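Local coordinates for putative CRISPR-associated endoribonuclease-like protein Cas6 (Pyrococcus furiosus, PDB 3UFC) that probably binds CRISPR RNA as a Cas6 paralogue and belongs to a family of antiviral-defence endoribonucleases, at residues R163-M166 / L167-H171; A218-G221 / Y222-F226. One frame throughout, in Å; residues are numbered along the deposited sequence.

Contact 1 (R163-M166 / L167-H171); sequences RKVM and LLRYH
Met166 and Arg169 reach from the same flank of helix 158-174, the first helix of the C-terminal ferredoxin-like half, and their side chains run side by side in one direction. They illustrate how i to i+3 neighbours on a helix can present an apolar and a charged group together to the protein interior. SD of Met166 lies 3.9 Å from NH1 of Arg169, meeting the guanidinium obliquely. The arginine also leans on the residue one turn back: its CD packs 3.8 Å from CG1 of Val165. Its CG sits 3.2 Å from Val165 O, the same carbonyl that takes the Arg169 N-H. With CG anti to its own carbonyl carbon (chi1 -66°), the chain lies back along the preceding turn, and a bend at chi3 turns the guanidinium beside the thioether. The charged end is buried, yet well supplied with acceptors: NE binds His49 O, NH1 binds Gly225 O, and NH2 is shared between Gly50 O and Asn224 O. Four bonds to carbonyls thus fix both the place and the rotation of the group. Leu167, next along the helix, also reaches helix 215-224, at Ile217, whereas Met166 and Arg169 meet Phe220 there. Its N donates to Arg163 O at 3.1 Å, and its CG rests 3.3 Å from that same Arg163 O.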
ATOM      1  N   ARG A 163     -10.533   0.601 -13.099  1.00 23.48           N
ATOM      2  CA  ARG A 163     -10.020   0.114 -14.369  1.00 24.74           C
ATOM      3  C   ARG A 163      -9.116   1.142 -15.038  1.00 25.19           C
ATOM      4  O   ARG A 163      -8.013   0.811 -15.467  1.00 24.61           O
ATOM      5  CB  ARG A 163     -11.168  -0.240 -15.308  1.00 26.41           C
ATOM      6  CG  ARG A 163     -11.922  -1.493 -14.927  1.00 27.63           C
ATOM      7  CD  ARG A 163     -13.224  -1.586 -15.712  1.00 31.62           C
ATOM      8  NE  ARG A 163     -13.863  -2.886 -15.547  1.00 34.04           N
ATOM      9  CZ  ARG A 163     -15.087  -3.176 -15.971  1.00 36.55           C
ATOM     10  NH1 ARG A 163     -15.811  -2.251 -16.587  1.00 37.98           N
ATOM     11  NH2 ARG A 163     -15.587  -4.388 -15.777  1.00 36.20           N
ATOM     12  N   LYS A 164      -9.577   2.389 -15.118  1.00 23.94           N
ATOM     13  CA  LYS A 164      -8.790   3.443 -15.754  1.00 25.42           C
ATOM     14  C   LYS A 164      -7.481   3.697 -15.020  1.00 23.15           C
ATOM     15  O   LYS A 164      -6.429   3.846 -15.641  1.00 23.26           O
ATOM     16  CB  LYS A 164      -9.575   4.758 -15.815  1.00 29.15           C
ATOM     17  CG  LYS A 164      -8.864   5.823 -16.634  1.00 35.88           C
ATOM     18  CD  LYS A 164      -9.391   7.223 -16.357  1.00 42.33           C
ATOM     19  CE  LYS A 164      -8.946   7.704 -14.987  1.00 45.74           C
ATOM     20  NZ  LYS A 164      -9.186   9.161 -14.806  1.00 50.10           N
ATOM     21  N   VAL A 165      -7.557   3.770 -13.698  1.00 22.19           N
ATOM     22  CA  VAL A 165      -6.373   4.002 -12.888  1.00 22.89           C
ATOM     23  C   VAL A 165      -5.320   2.916 -13.132  1.00 21.31           C
ATOM     24  O   VAL A 165      -4.148   3.219 -13.342  1.00 21.39           O
ATOM     25  CB  VAL A 165      -6.729   4.034 -11.384  1.00 24.13           C
ATOM     26  CG1 VAL A 165      -5.464   3.972 -10.539  1.00 27.98           C
ATOM     27  CG2 VAL A 165      -7.491   5.310 -11.071  1.00 27.34           C
ATOM     28  N   MET A 166      -5.741   1.654 -13.115  1.00 22.45           N
ATOM     29  CA  MET A 166      -4.802   0.557 -13.323  1.00 22.31           C
ATOM     30  C   MET A 166      -4.158   0.622 -14.711  1.00 22.78           C
ATOM     31  O   MET A 166      -2.955   0.391 -14.847  1.00 22.19           O
ATOM     32  CB  MET A 166      -5.497  -0.793 -13.107  1.00 20.84           C
ATOM     33  CG  MET A 166      -6.005  -1.010 -11.666  1.00 22.43           C
ATOM     34  SD  MET A 166      -4.742  -0.699 -10.386  1.00 23.29           S
ATOM     35  CE  MET A 166      -3.703  -2.155 -10.602  1.00 23.14           C
ATOM     36  N   LEU A 167      -4.941   0.954 -15.738  1.00 23.60           N
ATOM     37  CA  LEU A 167      -4.391   1.047 -17.093  1.00 24.50           C
ATOM     38  C   LEU A 167      -3.360   2.170 -17.205  1.00 24.57           C
ATOM     39  O   LEU A 167      -2.312   2.004 -17.829  1.00 23.48           O
ATOM     40  CB  LEU A 167      -5.507   1.274 -18.120  1.00 26.91           C
ATOM     41  CG  LEU A 167      -6.505   0.122 -18.285  1.00 28.87           C
ATOM     42  CD1 LEU A 167      -7.567   0.485 -19.322  1.00 29.58           C
ATOM     43  CD2 LEU A 167      -5.757  -1.131 -18.709  1.00 29.79           C
ATOM     44  N   LEU A 168      -3.666   3.311 -16.592  1.00 25.76           N
ATOM     45  CA  LEU A 168      -2.778   4.473 -16.607  1.00 25.67           C
ATOM     46  C   LEU A 168      -1.465   4.177 -15.873  1.00 25.13           C
ATOM     47  O   LEU A 168      -0.382   4.490 -16.365  1.00 23.98           O
ATOM     48  CB  LEU A 168      -3.478   5.658 -15.934  1.00 28.16           C
ATOM     49  CG  LEU A 168      -4.025   6.831 -16.753  1.00 34.31           C
ATOM     50  CD1 LEU A 168      -4.453   6.397 -18.140  1.00 30.62           C
ATOM     51  CD2 LEU A 168      -5.190   7.450 -15.988  1.00 32.97           C
ATOM     52  N   ARG A 169      -1.570   3.599 -14.681  1.00 23.20           N
ATOM     53  CA  ARG A 169      -0.382   3.264 -13.898  1.00 23.97           C
ATOM     54  C   ARG A 169       0.459   2.210 -14.626  1.00 23.54           C
ATOM     55  O   ARG A 169       1.685   2.316 -14.688  1.00 24.31           O
ATOM     56  CB  ARG A 169      -0.790   2.754 -12.511  1.00 21.81           C
ATOM     57  CG  ARG A 169      -1.463   3.806 -11.624  1.00 20.87           C
ATOM     58  CD  ARG A 169      -1.756   3.234 -10.247  1.00 22.65           C
ATOM     59  NE  ARG A 169      -0.565   2.587  -9.692  1.00 20.93           N
ATOM     60  CZ  ARG A 169      -0.598   1.520  -8.901  1.00 21.26           C
ATOM     61  NH1 ARG A 169      -1.767   0.977  -8.560  1.00 17.94           N
ATOM     62  NH2 ARG A 169       0.534   0.972  -8.484  1.00 18.21           N
ATOM     63  N   TYR A 170      -0.207   1.206 -15.188  1.00 23.35           N
ATOM     64  CA  TYR A 170       0.481   0.139 -15.918  1.00 24.14           C
ATOM     65  C   TYR A 170       1.282   0.708 -17.099  1.00 26.70           C
ATOM     66  O   TYR A 170       2.423   0.309 -17.344  1.00 23.94           O
ATOM     67  CB  TYR A 170      -0.541  -0.882 -16.434  1.00 24.89           C
ATOM     68  CG  TYR A 170       0.066  -2.181 -16.936  1.00 25.56           C
ATOM     69  CD1 TYR A 170      -0.034  -3.352 -16.184  1.00 25.93           C
ATOM     70  CD2 TYR A 170       0.733  -2.240 -18.160  1.00 24.64           C
ATOM     71  CE1 TYR A 170       0.516  -4.557 -16.638  1.00 26.05           C
ATOM     72  CE2 TYR A 170       1.290  -3.439 -18.626  1.00 26.93           C
ATOM     73  CZ  TYR A 170       1.176  -4.591 -17.857  1.00 27.28           C
ATOM     74  OH  TYR A 170       1.722  -5.776 -18.299  1.00 29.74           O
ATOM     75  N   HIS A 171       0.684   1.641 -17.834  1.00 26.58           N
ATOM     76  CA  HIS A 171       1.368   2.243 -18.970  1.00 27.62           C
ATOM     77  C   HIS A 171       2.620   2.991 -18.530  1.00 29.13           C
ATOM     78  O   HIS A 171       3.694   2.839 -19.122  1.00 27.98           O
ATOM     79  CB  HIS A 171       0.435   3.204 -19.717  1.00 29.66           C
ATOM     80  CG  HIS A 171       1.124   3.987 -20.788  1.00 27.96           C
ATOM     81  ND1 HIS A 171       1.862   5.119 -20.520  1.00 29.73           N
ATOM     82  CD2 HIS A 171       1.258   3.755 -22.116  1.00 28.20           C
ATOM     83  CE1 HIS A 171       2.424   5.549 -21.636  1.00 30.61           C
ATOM     84  NE2 HIS A 171       2.075   4.739 -22.618  1.00 27.90           N
TER

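Contact 2 (A218-G221 / Y222-F226); sequences AKFG and YENGF
The C-terminal turn of helix 215-224, where Gly221 faces Phe226 and Gly225 breaks the helix, closes the second helix of the C-terminal ferredoxin-like half. It is a worked example of glycine bringing a helix backbone close to an aromatic face. CA of Gly221 stands 3.8 Å from the centroid of the Phe226 ring, almost on its normal, as a CH-pi contact over the face. The same CA makes a C-H...O contact of 3.4 Å with Gly225 O, so the one residue of this turn without a side chain packs against both residues that follow the helix. Gly225 has a positive phi of 89°; its N makes only a weak, bent bond to Gly221 O. That carbonyl also accepts from a water, which donates to Tyr222 O as well. The last regular helical bond is tight, with Asn224 N 2.7 Å from Phe220 O.

Side chains add two further links. Lys219 is extended until a bend at chi4 swings NZ back to Glu223, where it meets OE2 at 2.7 Å on the syn side, 33° out of the carboxylate plane, in an i to i+4 salt bridge. Asn224 brings ND2 over one face of the Phe220 ring, offset toward the rim and 3.2 Å from CE1, with amide and ring steeply inclined; its OD1 accepts from Ser84 N. Taken together, this is the arrangement of a helix C terminus ended by glycine, here leading into a loop that probably corresponds to the glycine-rich loop of the Cas6 family.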
ATOM      1  N   ALA A 218      -3.810  -8.036 -12.871  1.00 22.78           N
ATOM      2  CA  ALA A 218      -3.871  -8.660 -11.553  1.00 23.34           C
ATOM      3  C   ALA A 218      -2.459  -8.725 -10.958  1.00 23.41           C
ATOM      4  O   ALA A 218      -2.253  -8.452  -9.773  1.00 22.52           O
ATOM      5  CB  ALA A 218      -4.457 -10.066 -11.668  1.00 22.38           C
ATOM      6  N   LYS A 219      -1.494  -9.083 -11.794  1.00 22.92           N
ATOM      7  CA  LYS A 219      -0.104  -9.180 -11.368  1.00 25.15           C
ATOM      8  C   LYS A 219       0.432  -7.801 -10.998  1.00 24.37           C
ATOM      9  O   LYS A 219       1.150  -7.647 -10.007  1.00 24.32           O
ATOM     10  CB  LYS A 219       0.739  -9.792 -12.486  1.00 26.72           C
ATOM     11  CG  LYS A 219       2.182 -10.066 -12.103  1.00 33.96           C
ATOM     12  CD  LYS A 219       2.882 -10.889 -13.182  1.00 38.80           C
ATOM     13  CE  LYS A 219       4.312 -11.241 -12.785  1.00 41.42           C
ATOM     14  NZ  LYS A 219       5.185 -10.041 -12.641  1.00 42.11           N
ATOM     15  N   PHE A 220       0.073  -6.797 -11.794  1.00 23.22           N
ATOM     16  CA  PHE A 220       0.510  -5.428 -11.535  1.00 22.06           C
ATOM     17  C   PHE A 220      -0.045  -4.933 -10.198  1.00 21.16           C
ATOM     18  O   PHE A 220       0.670  -4.310  -9.415  1.00 22.12           O
ATOM     19  CB  PHE A 220       0.035  -4.500 -12.651  1.00 20.41           C
ATOM     20  CG  PHE A 220       0.554  -3.093 -12.525  1.00 20.07           C
ATOM     21  CD1 PHE A 220       1.800  -2.750 -13.038  1.00 22.28           C
ATOM     22  CD2 PHE A 220      -0.201  -2.115 -11.887  1.00 22.32           C
ATOM     23  CE1 PHE A 220       2.293  -1.448 -12.917  1.00 23.31           C
ATOM     24  CE2 PHE A 220       0.282  -0.804 -11.759  1.00 22.52           C
ATOM     25  CZ  PHE A 220       1.529  -0.473 -12.275  1.00 21.17           C
ATOM     26  N   GLY A 221      -1.325  -5.205  -9.947  1.00 21.68           N
ATOM     27  CA  GLY A 221      -1.945  -4.777  -8.700  1.00 20.29           C
ATOM     28  C   GLY A 221      -1.385  -5.523  -7.501  1.00 21.11           C
ATOM     29  O   GLY A 221      -1.257  -4.973  -6.403  1.00 18.42           O
ATOM     30  N   TYR A 222      -1.055  -6.791  -7.711  1.00 20.98           N
ATOM     31  CA  TYR A 222      -0.491  -7.613  -6.651  1.00 21.36           C
ATOM     32  C   TYR A 222       0.898  -7.104  -6.277  1.00 19.76           C
ATOM     33  O   TYR A 222       1.235  -7.010  -5.101  1.00 21.55           O
ATOM     34  CB  TYR A 222      -0.390  -9.071  -7.111  1.00 22.24           C
ATOM     35  CG  TYR A 222       0.205 -10.005  -6.077  1.00 25.39           C
ATOM     36  CD1 TYR A 222      -0.456 -10.263  -4.878  1.00 24.43           C
ATOM     37  CD2 TYR A 222       1.418 -10.650  -6.312  1.00 26.34           C
ATOM     38  CE1 TYR A 222       0.076 -11.151  -3.929  1.00 27.52           C
ATOM     39  CE2 TYR A 222       1.958 -11.537  -5.376  1.00 28.80           C
ATOM     40  CZ  TYR A 222       1.281 -11.783  -4.192  1.00 29.37           C
ATOM     41  OH  TYR A 222       1.799 -12.685  -3.291  1.00 32.26           O
ATOM     42  N   GLU A 223       1.694  -6.750  -7.281  1.00 19.07           N
ATOM     43  CA  GLU A 223       3.050  -6.281  -7.032  1.00 21.34           C
ATOM     44  C   GLU A 223       3.175  -4.801  -6.683  1.00 21.22           C
ATOM     45  O   GLU A 223       4.023  -4.439  -5.865  1.00 20.73           O
ATOM     46  CB  GLU A 223       3.943  -6.593  -8.240  1.00 22.80           C
ATOM     47  CG  GLU A 223       3.875  -8.052  -8.687  1.00 26.71           C
ATOM     48  CD  GLU A 223       4.727  -8.343  -9.918  1.00 31.56           C
ATOM     49  OE1 GLU A 223       4.878  -7.454 -10.783  1.00 30.92           O
ATOM     50  OE2 GLU A 223       5.229  -9.478 -10.032  1.00 37.09           O
ATOM     51  N   ASN A 224       2.346  -3.952  -7.298  1.00 19.20           N
ATOM     52  CA  ASN A 224       2.411  -2.509  -7.047  1.00 21.50           C
ATOM     53  C   ASN A 224       1.203  -1.897  -6.353  1.00 19.25           C
ATOM     54  O   ASN A 224       1.135  -0.676  -6.199  1.00 19.88           O
ATOM     55  CB  ASN A 224       2.662  -1.747  -8.354  1.00 20.28           C
ATOM     56  CG  ASN A 224       3.965  -2.138  -9.008  1.00 24.19           C
ATOM     57  OD1 ASN A 224       5.002  -2.206  -8.349  1.00 22.58           O
ATOM     58  ND2 ASN A 224       3.924  -2.393 -10.312  1.00 25.21           N
ATOM     59  N   GLY A 225       0.262  -2.737  -5.932  1.00 19.77           N
ATOM     60  CA  GLY A 225      -0.926  -2.255  -5.256  1.00 18.46           C
ATOM     61  C   GLY A 225      -2.062  -1.923  -6.221  1.00 20.47           C
ATOM     62  O   GLY A 225      -1.821  -1.607  -7.387  1.00 18.96           O
ATOM     63  N   PHE A 226      -3.298  -2.012  -5.736  1.00 18.09           N
ATOM     64  CA  PHE A 226      -4.479  -1.693  -6.540  1.00 20.53           C
ATOM     65  C   PHE A 226      -4.902  -0.276  -6.211  1.00 18.74           C
ATOM     66  O   PHE A 226      -4.813   0.145  -5.059  1.00 18.86           O
ATOM     67  CB  PHE A 226      -5.644  -2.629  -6.205  1.00 17.66           C
ATOM     68  CG  PHE A 226      -5.622  -3.914  -6.968  1.00 22.26           C
ATOM     69  CD1 PHE A 226      -6.145  -3.979  -8.258  1.00 22.12           C
ATOM     70  CD2 PHE A 226      -5.046  -5.055  -6.413  1.00 20.40           C
ATOM     71  CE1 PHE A 226      -6.094  -5.168  -8.991  1.00 23.43           C
ATOM     72  CE2 PHE A 226      -4.991  -6.249  -7.141  1.00 24.10           C
ATOM     73  CZ  PHE A 226      -5.518  -6.300  -8.433  1.00 22.19           C
TER
HETATM   74  O   HOH W   1      -0.406  -5.378  -3.744  1.00 19.45           O

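From the N terminus, contact 1 comes first, a turn within helix 158-174 that closes no loop beyond its own helical bonds. The chain then passes through strands 183-197 and 200-213 before contact 2, which likewise closes only a local turn, where helix 215-224 passes into the segment beginning at Gly225. The two follow in series, neither nesting nor crossing. In space they meet, with centres about 11 Å apart. The guanidinium of contact 1 reaches the carbonyls at the end of contact 2. Met166 CE packs on Gly221 CA, while the Tyr170 and Phe220 rings meet at an inclination, joining both helices of one ferredoxin-like unit.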